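Ancestral D-type dye decolorizing peroxidase (Geotrichum candidum, PDB 7ANV) probably catalyses the peroxide-dependent oxidation of dyes and other substrates at a heme cofactor, as in other dye-decolorizing peroxidases. Local coordinates at residues Y372-T377 and H388-L393; N424-G429 and T445-D450; N7-I12 and P43-T48; I201-V206 and R364-G369. All coordinates share one frame; numbering follows the deposited sequence.

Overall arrangement
Interactions 1 and 4 belong to the same antiparallel sheet, where strands 366-372 and 391-398 are neighbours, and both touch the heme. Their centres are about 23 Å apart. Interaction 4 is buried and rich in arginine, amide and propionate bonds on the oxygen side of the heme. Interaction 1 runs from a buried tyrosine to a sulfate-bound histidine at the surface. Interaction 3 is buried too, but in the N-terminal half, and two backbone bonds hold it. It meets interaction 4 through R368, which probably bonds to D11 O and I12 O. Interaction 2 is partly buried, joins a loop to the short strand 445-446 and the turn after it, and stands apart, its centre about 43 Å from that of interaction 3.

Interaction 1: residues Y372-T377 and H388-L393; sequences YGPEVT and HDRGLL. With HEM (protoporphyrin IX containing Fe), chain B; SO4 (sulfate ion), chain D; SO4 (sulfate ion), chain G.
The Y372 ring lies with one face against the backbone of 388-393. G391 N sits over its centre, 3.3 Å above the plane, and R390 C is nearer the rim. D389 meets the ring at its edge. Y372 and G391 belong to the antiparallel sheet of the C-terminal half of this ferredoxin-like fold, where they form a hydrogen-bonded pair. Y372 N bonds to G391 O, and G391 N bonds back to Y372 O.

With CG between its backbone N and carbonyl carbon (chi1 75°), the ring folds back over the neighbouring strand. The phenol can then give its proton to D389 OD1 at 2.7 Å. The ring and carboxylate planes are 77° apart. K253 forms a salt bridge with the other carboxylate oxygen of D389. L393 CD2 packs on Y372 CD1 at 3.4 Å.

The R390 guanidinium has V376 CA over one face and P374 O at its edge. R390 NE gives a nearly straight bond to P374 O, 2.7 Å long, and NH2 adds weak bonds to P374 O and E375 O. A salt bridge to E380 also engages NH2.

L392 CD2 lies 3.7 Å from HEM C3B. At the exposed end the H388 ring is held by its edge between two sulfates, probably from the crystallisation liquor. H388 ND1 bonds to O3 of the chain D sulfate at 2.6 Å.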
# COMPACT_ATOMS: atom_id res chain seq x y z
N TYR A 372 -10.83 2.23 -5.10
CA TYR A 372 -12.26 2.34 -4.76
C TYR A 372 -12.87 3.50 -5.53
O TYR A 372 -12.21 4.46 -5.93
CB TYR A 372 -12.46 2.53 -3.26
CG TYR A 372 -12.12 3.90 -2.74
CD1 TYR A 372 -10.84 4.22 -2.28
CD2 TYR A 372 -13.10 4.87 -2.66
CE1 TYR A 372 -10.56 5.49 -1.77
CE2 TYR A 372 -12.84 6.13 -2.14
CZ TYR A 372 -11.56 6.45 -1.71
OH TYR A 372 -11.33 7.69 -1.18
N GLY A 373 -14.18 3.38 -5.67
CA GLY A 373 -15.01 4.48 -6.20
C GLY A 373 -15.22 4.36 -7.69
O GLY A 373 -14.62 3.55 -8.40
N PRO A 374 -16.12 5.22 -8.21
CA PRO A 374 -16.48 5.18 -9.61
C PRO A 374 -15.37 5.81 -10.46
O PRO A 374 -14.51 6.56 -9.94
CB PRO A 374 -17.75 6.04 -9.65
CG PRO A 374 -17.52 7.05 -8.56
CD PRO A 374 -16.84 6.25 -7.46
N GLU A 375 -15.43 5.49 -11.75
CA GLU A 375 -14.63 6.16 -12.79
C GLU A 375 -15.00 7.64 -12.86
O GLU A 375 -16.10 8.00 -12.44
CB GLU A 375 -14.83 5.51 -14.15
CG GLU A 375 -14.33 4.09 -14.19
CD GLU A 375 -12.82 4.04 -14.03
OE1 GLU A 375 -12.13 4.49 -14.98
OE2 GLU A 375 -12.36 3.64 -12.94
N VAL A 376 -14.05 8.44 -13.33
CA VAL A 376 -14.21 9.92 -13.45
C VAL A 376 -15.34 10.14 -14.46
O VAL A 376 -15.33 9.48 -15.50
CB VAL A 376 -12.88 10.58 -13.88
CG1 VAL A 376 -13.07 12.05 -14.23
CG2 VAL A 376 -11.79 10.41 -12.84
N THR A 377 -16.31 10.98 -14.14
CA THR A 377 -17.48 11.23 -15.01
C THR A 377 -17.10 12.27 -16.06
O THR A 377 -16.10 12.98 -15.91
CB THR A 377 -18.67 11.72 -14.19
OG1 THR A 377 -18.29 13.04 -13.79
CG2 THR A 377 -18.99 10.82 -13.01
N HIS A 388 -16.76 13.10 -6.94
CA HIS A 388 -17.08 11.78 -6.36
C HIS A 388 -15.87 11.26 -5.59
O HIS A 388 -14.73 11.57 -5.99
CB HIS A 388 -17.54 10.83 -7.47
CG HIS A 388 -18.75 11.35 -8.15
ND1 HIS A 388 -19.95 11.44 -7.49
CD2 HIS A 388 -18.94 11.89 -9.38
CE1 HIS A 388 -20.84 12.00 -8.30
NE2 HIS A 388 -20.25 12.27 -9.46
N ASP A 389 -16.13 10.52 -4.52
CA ASP A 389 -15.06 9.91 -3.67
C ASP A 389 -14.51 8.70 -4.42
O ASP A 389 -15.31 7.79 -4.76
CB ASP A 389 -15.63 9.54 -2.30
CG ASP A 389 -14.60 9.11 -1.26
OD1 ASP A 389 -13.40 9.40 -1.46
OD2 ASP A 389 -15.03 8.44 -0.28
N ARG A 390 -13.22 8.72 -4.68
CA ARG A 390 -12.50 7.59 -5.33
C ARG A 390 -11.06 7.66 -4.86
O ARG A 390 -10.63 8.73 -4.39
CB ARG A 390 -12.55 7.68 -6.85
CG ARG A 390 -11.87 8.92 -7.43
CD ARG A 390 -11.80 8.88 -8.95
NE ARG A 390 -13.15 8.90 -9.50
CZ ARG A 390 -13.93 9.96 -9.63
NH1 ARG A 390 -13.52 11.14 -9.22
NH2 ARG A 390 -15.16 9.81 -10.10
N GLY A 391 -10.36 6.55 -4.95
CA GLY A 391 -8.94 6.52 -4.57
C GLY A 391 -8.46 5.12 -4.39
O GLY A 391 -8.79 4.23 -5.20
N LEU A 392 -7.57 4.96 -3.42
CA LEU A 392 -6.88 3.69 -3.14
C LEU A 392 -7.19 3.28 -1.71
O LEU A 392 -7.02 4.10 -0.80
CB LEU A 392 -5.38 3.92 -3.34
CG LEU A 392 -4.54 2.64 -3.19
CD1 LEU A 392 -4.86 1.62 -4.27
CD2 LEU A 392 -3.06 3.01 -3.21
N LEU A 393 -7.60 2.04 -1.55
CA LEU A 393 -7.60 1.35 -0.24
C LEU A 393 -6.22 0.74 -0.16
O LEU A 393 -5.94 -0.36 -0.75
CB LEU A 393 -8.73 0.33 -0.14
CG LEU A 393 -10.12 0.93 -0.47
CD1 LEU A 393 -11.18 -0.14 -0.34
CD2 LEU A 393 -10.44 2.14 0.41
CHA HEM B . 4.60 1.55 -6.18
CHB HEM B . 0.80 4.48 -6.90
CHC HEM B . 0.45 5.12 -2.05
CHD HEM B . 4.49 2.51 -1.46
C1A HEM B . 3.59 2.28 -6.78
C2A HEM B . 3.33 2.32 -8.17
C3A HEM B . 2.28 3.15 -8.38
C4A HEM B . 1.85 3.62 -7.11
CMA HEM B . 1.63 3.50 -9.71
CAA HEM B . 4.14 1.63 -9.27
CBA HEM B . 3.85 0.15 -9.45
CGA HEM B . 4.90 -0.76 -8.88
O1A HEM B . 6.12 -0.55 -8.91
O2A HEM B . 4.52 -1.78 -8.39
C1B HEM B . 0.39 4.90 -5.62
C2B HEM B . -0.76 5.72 -5.40
C3B HEM B . -0.89 5.90 -4.05
C4B HEM B . 0.23 5.14 -3.43
CMB HEM B . -1.66 6.31 -6.45
CAB HEM B . -1.92 6.62 -3.26
CBB HEM B . -3.17 6.91 -3.69
C1C HEM B . 1.54 4.48 -1.45
C2C HEM B . 1.88 4.52 -0.09
C3C HEM B . 3.05 3.79 0.06
C4C HEM B . 3.41 3.32 -1.23
CMC HEM B . 1.08 5.22 1.00
CAC HEM B . 3.87 3.51 1.24
CBC HEM B . 3.85 4.28 2.32
C1D HEM B . 4.78 2.00 -2.72
C2D HEM B . 5.90 1.05 -2.88
C3D HEM B . 5.93 0.80 -4.21
C4D HEM B . 4.84 1.59 -4.83
CMD HEM B . 6.84 0.45 -1.85
CAD HEM B . 6.90 -0.12 -4.93
CBD HEM B . 8.24 0.55 -5.25
CGD HEM B . 9.22 -0.42 -5.83
O1D HEM B . 9.84 -0.04 -6.85
O2D HEM B . 9.45 -1.54 -5.29
NA HEM B . 2.66 3.08 -6.12
NB HEM B . 0.92 4.57 -4.43
NC HEM B . 2.51 3.79 -2.15
ND HEM B . 4.20 2.34 -3.89
FE HEM B . 2.65 3.45 -4.18
S SO4 D . -19.92 9.96 -4.22
O1 SO4 D . -19.51 8.89 -5.10
O2 SO4 D . -18.79 10.47 -3.48
O3 SO4 D . -20.52 11.03 -4.99
O4 SO4 D . -20.88 9.44 -3.28
S SO4 G . -21.46 14.14 -12.20
O1 SO4 G . -20.02 14.08 -12.00
O2 SO4 G . -21.80 13.46 -13.43
O3 SO4 G . -22.14 13.48 -11.10
O4 SO4 G . -21.85 15.53 -12.26

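Interaction 2: residues N424-G429 and T445-D450; sequences NPVTPG and TMSGTD. With SO4 (sulfate ion), chain E.
S447 gives two hydrogen bonds to the 424-429 loop. Its backbone N bonds to P428 O at 2.9 Å, with an N-H...O angle of 167°. Its hydroxyl OG donates to T427 O at 3.0 Å. These bonds sit beside a single backbone bridge between G429 and M446, where a loop docks on the short strand 445-446. That strand pairs antiparallel with 458-459.

Both S447 donors stand well above the planes of the carbonyls they meet. The OG bond is the more bent at its acceptor, with a C=O...O angle of 110°. The hydroxyl lies between the backbone N and carbonyl carbon of S447 (chi1 82°), which turns it toward the loop. T427 O takes a second proton from a water, and that water accepts from T445 OG1. One carbonyl thus ties the loop to both S447 and T445.

Around the bridge the backbones come close. G429 CA lies 3.2 Å from T445 O in a CA-H...O contact, and M446 CA makes a longer one to P428 O. The CA atoms of G429 and M446 are 4.3 Å apart. K345 bonds to G429 O beyond the bridge.

Packing between side chains is sparse. M446 points away and packs on L290 of helix 279-291. S447 and V426 both touch Q334. V426 CG1 approaches S447 OG at 4.3 Å.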
# COMPACT_ATOMS: atom_id res chain seq x y z
N ASN A 424 25.43 16.96 -2.78
CA ASN A 424 25.05 17.93 -1.71
C ASN A 424 24.19 19.08 -2.24
O ASN A 424 23.27 19.48 -1.50
CB ASN A 424 26.24 18.45 -0.93
CG ASN A 424 26.86 17.37 -0.07
OD1 ASN A 424 26.20 16.42 0.30
ND2 ASN A 424 28.12 17.56 0.26
N PRO A 425 24.46 19.73 -3.40
CA PRO A 425 23.62 20.85 -3.86
C PRO A 425 22.18 20.50 -4.24
O PRO A 425 21.38 21.44 -4.43
CB PRO A 425 24.36 21.40 -5.10
CG PRO A 425 25.78 20.94 -4.89
CD PRO A 425 25.63 19.55 -4.26
N VAL A 426 21.85 19.20 -4.35
CA VAL A 426 20.51 18.80 -4.85
C VAL A 426 19.51 18.77 -3.69
O VAL A 426 19.83 18.21 -2.65
CB VAL A 426 20.59 17.48 -5.62
CG1 VAL A 426 19.21 16.91 -5.94
CG2 VAL A 426 21.41 17.70 -6.89
N THR A 427 18.33 19.38 -3.86
CA THR A 427 17.17 19.18 -2.95
C THR A 427 16.03 18.52 -3.71
O THR A 427 15.27 19.20 -4.40
CB THR A 427 16.69 20.49 -2.32
OG1 THR A 427 17.82 21.06 -1.68
CG2 THR A 427 15.56 20.29 -1.34
N PRO A 428 15.90 17.18 -3.61
CA PRO A 428 14.88 16.41 -4.35
C PRO A 428 13.44 16.88 -4.17
O PRO A 428 12.70 16.96 -5.15
CB PRO A 428 15.04 15.01 -3.75
CG PRO A 428 16.50 14.93 -3.42
CD PRO A 428 16.78 16.30 -2.82
N GLY A 429 13.07 17.23 -2.93
CA GLY A 429 11.69 17.61 -2.64
C GLY A 429 10.85 16.41 -2.24
O GLY A 429 11.37 15.35 -1.86
N THR A 445 7.60 21.19 -2.95
CA THR A 445 8.32 21.38 -4.21
C THR A 445 8.91 20.04 -4.62
O THR A 445 9.07 19.13 -3.77
CB THR A 445 9.43 22.44 -4.08
OG1 THR A 445 10.42 21.91 -3.20
CG2 THR A 445 8.89 23.76 -3.54
N MET A 446 9.28 19.94 -5.88
CA MET A 446 10.00 18.74 -6.38
C MET A 446 10.98 19.20 -7.43
O MET A 446 10.56 19.93 -8.32
CB MET A 446 8.99 17.73 -6.93
CG MET A 446 9.62 16.54 -7.52
SD MET A 446 8.30 15.56 -8.35
CE MET A 446 9.30 14.15 -8.79
N SER A 447 12.24 18.79 -7.30
CA SER A 447 13.29 19.08 -8.28
C SER A 447 13.38 17.90 -9.26
O SER A 447 12.78 16.89 -9.01
CB SER A 447 14.61 19.41 -7.63
OG SER A 447 15.34 18.25 -7.23
N GLY A 448 14.15 18.09 -10.31
CA GLY A 448 14.60 17.00 -11.17
C GLY A 448 13.62 16.60 -12.23
O GLY A 448 13.98 15.70 -12.96
N THR A 449 12.41 17.18 -12.33
CA THR A 449 11.41 16.66 -13.29
C THR A 449 11.82 17.01 -14.72
O THR A 449 11.46 16.25 -15.61
CB THR A 449 9.99 17.12 -12.96
OG1 THR A 449 9.93 18.53 -13.07
CG2 THR A 449 9.59 16.67 -11.59
N ASP A 450 12.51 18.13 -14.92
CA ASP A 450 13.02 18.48 -16.27
C ASP A 450 14.41 17.86 -16.41
O ASP A 450 15.33 18.32 -15.76
CB ASP A 450 13.03 19.98 -16.46
CG ASP A 450 13.57 20.40 -17.80
OD1 ASP A 450 14.18 19.56 -18.51
OD2 ASP A 450 13.40 21.58 -18.12
S SO4 E . 29.56 20.07 -2.50
O1 SO4 E . 30.81 20.53 -3.08
O2 SO4 E . 29.82 19.47 -1.21
O3 SO4 E . 28.99 19.07 -3.38
O4 SO4 E . 28.72 21.23 -2.38
O HOH W 1 12.78 20.37 -4.33

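Interaction 3: residues N7-I12 and P43-T48; sequences NIQGDI and PLITTT
I8 and G10 bind 43-48 through two backbone hydrogen bonds, one on each side of the single bridge between Q9 and T47. The contact joins the N-terminal loop to the start of helix 48-59, in the ferredoxin-like N-terminal half of the peroxidase. T48 N donates to I8 O at 2.9 Å, and G10 N donates to T46 O at 2.7 Å. I8 O also receives a CA-H...O contact from T47.

The tight part is at G10. Its CA lies 3.5 Å from T47 C. T47 is the N-cap of the helix, and its hydroxyl also bonds to N6. I8 and T48 lie side by side, with T48 OG1 near I8 CG2. That hydroxyl is bonded to L13 O.

The solvent side is at the 3-10 segment 43-44, which does not touch the N-terminal loop. P43 is exposed there, and L44 turns to helix 151-164. Between this end and the backbone bonds, Q9 and I45 make a buried side-chain contact. The Q9 amide is fixed by I82 and P477, and its side chain crosses I45 obliquely. A methyl meets an amide oxygen there: I45 CG2 rests 3.6 Å from Q9 OE1.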
# COMPACT_ATOMS: atom_id res chain seq x y z
N ASN A 7 -0.40 -22.16 7.41
CA ASN A 7 -0.51 -21.46 8.71
C ASN A 7 -0.58 -19.94 8.55
O ASN A 7 -0.74 -19.23 9.57
CB ASN A 7 0.63 -21.87 9.64
CG ASN A 7 0.31 -21.55 11.09
OD1 ASN A 7 -0.78 -21.79 11.54
ND2 ASN A 7 1.29 -21.00 11.77
N ILE A 8 -0.40 -19.43 7.33
CA ILE A 8 -0.21 -17.99 7.07
C ILE A 8 -1.47 -17.53 6.36
O ILE A 8 -1.90 -18.18 5.40
CB ILE A 8 1.06 -17.77 6.22
CG1 ILE A 8 2.32 -18.20 6.97
CG2 ILE A 8 1.16 -16.34 5.74
CD1 ILE A 8 3.53 -18.42 6.06
N GLN A 9 -2.06 -16.46 6.82
CA GLN A 9 -3.22 -15.87 6.13
C GLN A 9 -2.84 -15.42 4.71
O GLN A 9 -1.83 -14.73 4.53
CB GLN A 9 -3.82 -14.74 6.97
CG GLN A 9 -4.57 -15.25 8.19
CD GLN A 9 -5.52 -14.18 8.70
OE1 GLN A 9 -6.47 -13.78 8.01
NE2 GLN A 9 -5.26 -13.70 9.90
N GLY A 10 -3.69 -15.77 3.73
CA GLY A 10 -3.34 -15.70 2.30
C GLY A 10 -3.23 -14.31 1.72
O GLY A 10 -2.75 -14.21 0.58
N ASP A 11 -3.65 -13.25 2.38
CA ASP A 11 -3.39 -11.90 1.79
C ASP A 11 -1.92 -11.52 1.98
O ASP A 11 -1.45 -10.62 1.25
CB ASP A 11 -4.25 -10.80 2.41
CG ASP A 11 -4.49 -9.66 1.44
OD1 ASP A 11 -4.64 -9.93 0.22
OD2 ASP A 11 -4.63 -8.53 1.96
N ILE A 12 -1.22 -12.15 2.93
CA ILE A 12 0.16 -11.74 3.31
C ILE A 12 1.12 -12.21 2.22
O ILE A 12 1.76 -11.37 1.54
CB ILE A 12 0.54 -12.27 4.71
CG1 ILE A 12 -0.42 -11.78 5.81
CG2 ILE A 12 1.99 -11.90 5.03
CD1 ILE A 12 -0.33 -12.56 7.10
N PRO A 43 -12.41 -22.03 9.65
CA PRO A 43 -12.44 -22.80 8.41
C PRO A 43 -12.62 -21.97 7.14
O PRO A 43 -12.32 -22.47 6.11
CB PRO A 43 -13.68 -23.70 8.56
CG PRO A 43 -13.88 -23.81 10.06
CD PRO A 43 -13.42 -22.48 10.63
N LEU A 44 -13.11 -20.74 7.23
CA LEU A 44 -13.36 -19.85 6.07
C LEU A 44 -12.09 -19.06 5.75
O LEU A 44 -12.05 -18.45 4.66
CB LEU A 44 -14.48 -18.85 6.36
CG LEU A 44 -15.91 -19.38 6.22
CD1 LEU A 44 -16.20 -20.49 7.18
CD2 LEU A 44 -16.91 -18.26 6.42
N ILE A 45 -11.12 -19.03 6.66
CA ILE A 45 -9.94 -18.13 6.49
C ILE A 45 -9.06 -18.75 5.40
O ILE A 45 -8.65 -19.90 5.53
CB ILE A 45 -9.16 -17.89 7.79
CG1 ILE A 45 -10.01 -17.19 8.86
CG2 ILE A 45 -7.87 -17.09 7.52
CD1 ILE A 45 -10.45 -15.81 8.48
N THR A 46 -8.77 -17.98 4.36
CA THR A 46 -7.95 -18.40 3.21
C THR A 46 -6.47 -18.29 3.56
O THR A 46 -6.02 -17.18 3.91
CB THR A 46 -8.24 -17.51 2.00
OG1 THR A 46 -9.67 -17.42 1.84
CG2 THR A 46 -7.62 -18.05 0.75
N THR A 47 -5.79 -19.41 3.51
CA THR A 47 -4.33 -19.46 3.80
C THR A 47 -3.56 -19.20 2.52
O THR A 47 -4.14 -19.31 1.42
CB THR A 47 -3.91 -20.81 4.35
OG1 THR A 47 -4.16 -21.81 3.36
CG2 THR A 47 -4.65 -21.12 5.62
N THR A 48 -2.26 -18.97 2.66
CA THR A 48 -1.40 -18.80 1.46
C THR A 48 -1.45 -20.09 0.64
O THR A 48 -1.45 -20.01 -0.62
CB THR A 48 0.02 -18.36 1.86
OG1 THR A 48 -0.02 -17.04 2.39
CG2 THR A 48 0.95 -18.39 0.67

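Interaction 4: residues I201-V206 and R364-G369; sequences ISQPAV and RIIRRG. With HEM (protoporphyrin IX containing Fe), chain B; OXY (oxygen molecule), chain K.
Q203 and R367 are joined by a pair of hydrogen bonds between the Q203 amide and the R367 backbone. R367 N gives an almost straight bond to Q203 OE1 at 3.0 Å, and Q203 NE2 returns one to R367 O at 2.9 Å. Both use an in-plane lone pair of the accepting oxygen. The Q203 chain bends at chi2 (-85°), which lays its amide along the edge strand 366-372.

Charged groups gather at the heme. R367 NH2 bonds to S202 O at 2.9 Å and to propionate oxygen HEM O2A at 2.8 Å. I201 N and S202 N also bond to O2A, and S202 OG bonds to the other propionate at HEM O2D. One face of the R367 guanidinium lies over the heme near C4D. R367 NH1 makes a salt bridge with D199 and a weak bond to the iron-bound oxygen molecule.

Waters fill in the polar layer. One accepts from R367 NE and lies near Q203 OE1 and I365 O. Two others accept from R364 NH2.

The P204 ring stacks on the face of the R364 guanidinium, with CB over its centre, 3.8 Å above the plane. Apolar contacts are made by P204 CG and V206 CG2, which pack on I366.

The cluster of donors probably stabilises the negative propionates. It also fixes R367 beside the ligand site of the iron, consistent with the distal arginine of dye-decolorizing peroxidases.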
# COMPACT_ATOMS: atom_id res chain seq x y z
N ILE A 201 3.37 -4.12 -9.66
CA ILE A 201 4.51 -4.69 -10.41
C ILE A 201 5.59 -5.16 -9.44
O ILE A 201 6.08 -6.26 -9.64
CB ILE A 201 5.03 -3.67 -11.43
CG1 ILE A 201 3.92 -3.35 -12.43
CG2 ILE A 201 6.32 -4.15 -12.07
CD1 ILE A 201 4.25 -2.20 -13.36
N SER A 202 6.02 -4.28 -8.55
CA SER A 202 7.24 -4.46 -7.73
C SER A 202 6.85 -4.85 -6.31
O SER A 202 6.35 -3.98 -5.56
CB SER A 202 8.11 -3.24 -7.74
OG SER A 202 9.33 -3.51 -7.04
N GLN A 203 7.22 -6.06 -5.92
CA GLN A 203 7.02 -6.55 -4.54
C GLN A 203 8.34 -7.20 -4.16
O GLN A 203 9.02 -7.74 -5.02
CB GLN A 203 5.95 -7.62 -4.46
CG GLN A 203 4.59 -7.18 -4.98
CD GLN A 203 3.70 -6.46 -4.00
OE1 GLN A 203 4.15 -5.91 -3.00
NE2 GLN A 203 2.40 -6.60 -4.25
N PRO A 204 8.66 -7.25 -2.86
CA PRO A 204 9.87 -7.96 -2.43
C PRO A 204 9.64 -9.46 -2.67
O PRO A 204 8.52 -9.99 -2.50
CB PRO A 204 9.98 -7.56 -0.96
CG PRO A 204 8.53 -7.32 -0.55
CD PRO A 204 7.91 -6.65 -1.76
N ALA A 205 10.70 -10.16 -3.04
CA ALA A 205 10.66 -11.62 -3.16
C ALA A 205 10.94 -12.20 -1.78
O ALA A 205 12.07 -12.11 -1.30
CB ALA A 205 11.67 -12.09 -4.19
N VAL A 206 9.99 -12.85 -1.17
CA VAL A 206 10.18 -13.46 0.17
C VAL A 206 10.93 -14.79 0.04
O VAL A 206 10.41 -15.77 -0.55
CB VAL A 206 8.82 -13.62 0.88
CG1 VAL A 206 8.97 -14.26 2.25
CG2 VAL A 206 8.12 -12.28 1.01
N ARG A 364 11.31 -3.12 3.29
CA ARG A 364 10.42 -3.60 2.22
C ARG A 364 9.03 -3.91 2.79
O ARG A 364 8.94 -4.38 3.93
CB ARG A 364 11.02 -4.81 1.52
CG ARG A 364 12.38 -4.54 0.87
CD ARG A 364 12.32 -3.42 -0.15
NE ARG A 364 11.40 -3.66 -1.23
CZ ARG A 364 11.67 -4.40 -2.31
NH1 ARG A 364 12.85 -5.00 -2.45
NH2 ARG A 364 10.74 -4.60 -3.23
N ILE A 365 8.02 -3.64 1.98
CA ILE A 365 6.60 -3.96 2.31
C ILE A 365 5.98 -4.76 1.17
O ILE A 365 6.43 -4.66 0.00
CB ILE A 365 5.81 -2.67 2.61
CG1 ILE A 365 5.75 -1.74 1.40
CG2 ILE A 365 6.40 -2.01 3.85
CD1 ILE A 365 4.83 -0.56 1.58
N ILE A 366 4.97 -5.54 1.52
CA ILE A 366 4.07 -6.19 0.54
C ILE A 366 2.78 -5.38 0.45
O ILE A 366 2.17 -5.12 1.50
CB ILE A 366 3.81 -7.64 0.97
CG1 ILE A 366 5.05 -8.47 0.69
CG2 ILE A 366 2.58 -8.21 0.29
CD1 ILE A 366 4.90 -9.90 1.11
N ARG A 367 2.41 -4.98 -0.75
CA ARG A 367 1.24 -4.12 -1.00
C ARG A 367 0.08 -4.97 -1.53
O ARG A 367 0.30 -5.81 -2.41
CB ARG A 367 1.55 -3.00 -1.98
CG ARG A 367 2.58 -2.03 -1.40
CD ARG A 367 3.10 -1.00 -2.36
NE ARG A 367 3.74 -1.66 -3.48
CZ ARG A 367 3.39 -1.59 -4.74
NH1 ARG A 367 2.39 -0.82 -5.15
NH2 ARG A 367 4.04 -2.30 -5.64
N ARG A 368 -1.11 -4.78 -0.96
CA ARG A 368 -2.29 -5.59 -1.35
C ARG A 368 -3.52 -4.69 -1.45
O ARG A 368 -4.65 -5.19 -1.13
CB ARG A 368 -2.59 -6.72 -0.36
CG ARG A 368 -1.47 -7.73 -0.22
CD ARG A 368 -1.25 -8.61 -1.43
NE ARG A 368 -0.25 -9.60 -1.07
CZ ARG A 368 0.66 -10.09 -1.88
NH1 ARG A 368 0.76 -9.65 -3.11
NH2 ARG A 368 1.55 -10.94 -1.42
N GLY A 369 -3.31 -3.47 -1.90
CA GLY A 369 -4.44 -2.51 -1.91
C GLY A 369 -5.39 -2.78 -3.07
O GLY A 369 -5.20 -3.76 -3.85
CHA HEM B . 4.60 1.55 -6.18
CHB HEM B . 0.80 4.48 -6.90
CHC HEM B . 0.45 5.12 -2.05
CHD HEM B . 4.49 2.51 -1.46
C1A HEM B . 3.59 2.28 -6.78
C2A HEM B . 3.33 2.32 -8.17
C3A HEM B . 2.28 3.15 -8.38
C4A HEM B . 1.85 3.62 -7.11
CMA HEM B . 1.63 3.50 -9.71
CAA HEM B . 4.14 1.63 -9.27
CBA HEM B . 3.85 0.15 -9.45
CGA HEM B . 4.90 -0.76 -8.88
O1A HEM B . 6.12 -0.55 -8.91
O2A HEM B . 4.52 -1.78 -8.39
C1B HEM B . 0.39 4.90 -5.62
C2B HEM B . -0.76 5.72 -5.40
C3B HEM B . -0.89 5.90 -4.05
C4B HEM B . 0.23 5.14 -3.43
CMB HEM B . -1.66 6.31 -6.45
CAB HEM B . -1.92 6.62 -3.26
CBB HEM B . -3.17 6.91 -3.69
C1C HEM B . 1.54 4.48 -1.45
C2C HEM B . 1.88 4.52 -0.09
C3C HEM B . 3.05 3.79 0.06
C4C HEM B . 3.41 3.32 -1.23
CMC HEM B . 1.08 5.22 1.00
CAC HEM B . 3.87 3.51 1.24
CBC HEM B . 3.85 4.28 2.32
C1D HEM B . 4.78 2.00 -2.72
C2D HEM B . 5.90 1.05 -2.88
C3D HEM B . 5.93 0.80 -4.21
C4D HEM B . 4.84 1.59 -4.83
CMD HEM B . 6.84 0.45 -1.85
CAD HEM B . 6.90 -0.12 -4.93
CBD HEM B . 8.24 0.55 -5.25
CGD HEM B . 9.22 -0.42 -5.83
O1D HEM B . 9.84 -0.04 -6.85
O2D HEM B . 9.45 -1.54 -5.29
NA HEM B . 2.66 3.08 -6.12
NB HEM B . 0.92 4.57 -4.43
NC HEM B . 2.51 3.79 -2.15
ND HEM B . 4.20 2.34 -3.89
FE HEM B . 2.65 3.45 -4.18
O1 OXY K . 1.26 1.74 -3.80
O2 OXY K . 0.29 1.06 -3.33
O HOH W 2 8.33 -2.96 -3.27
O HOH W 3 10.63 -5.73 -6.12
O HOH W 4 5.72 -3.69 -2.53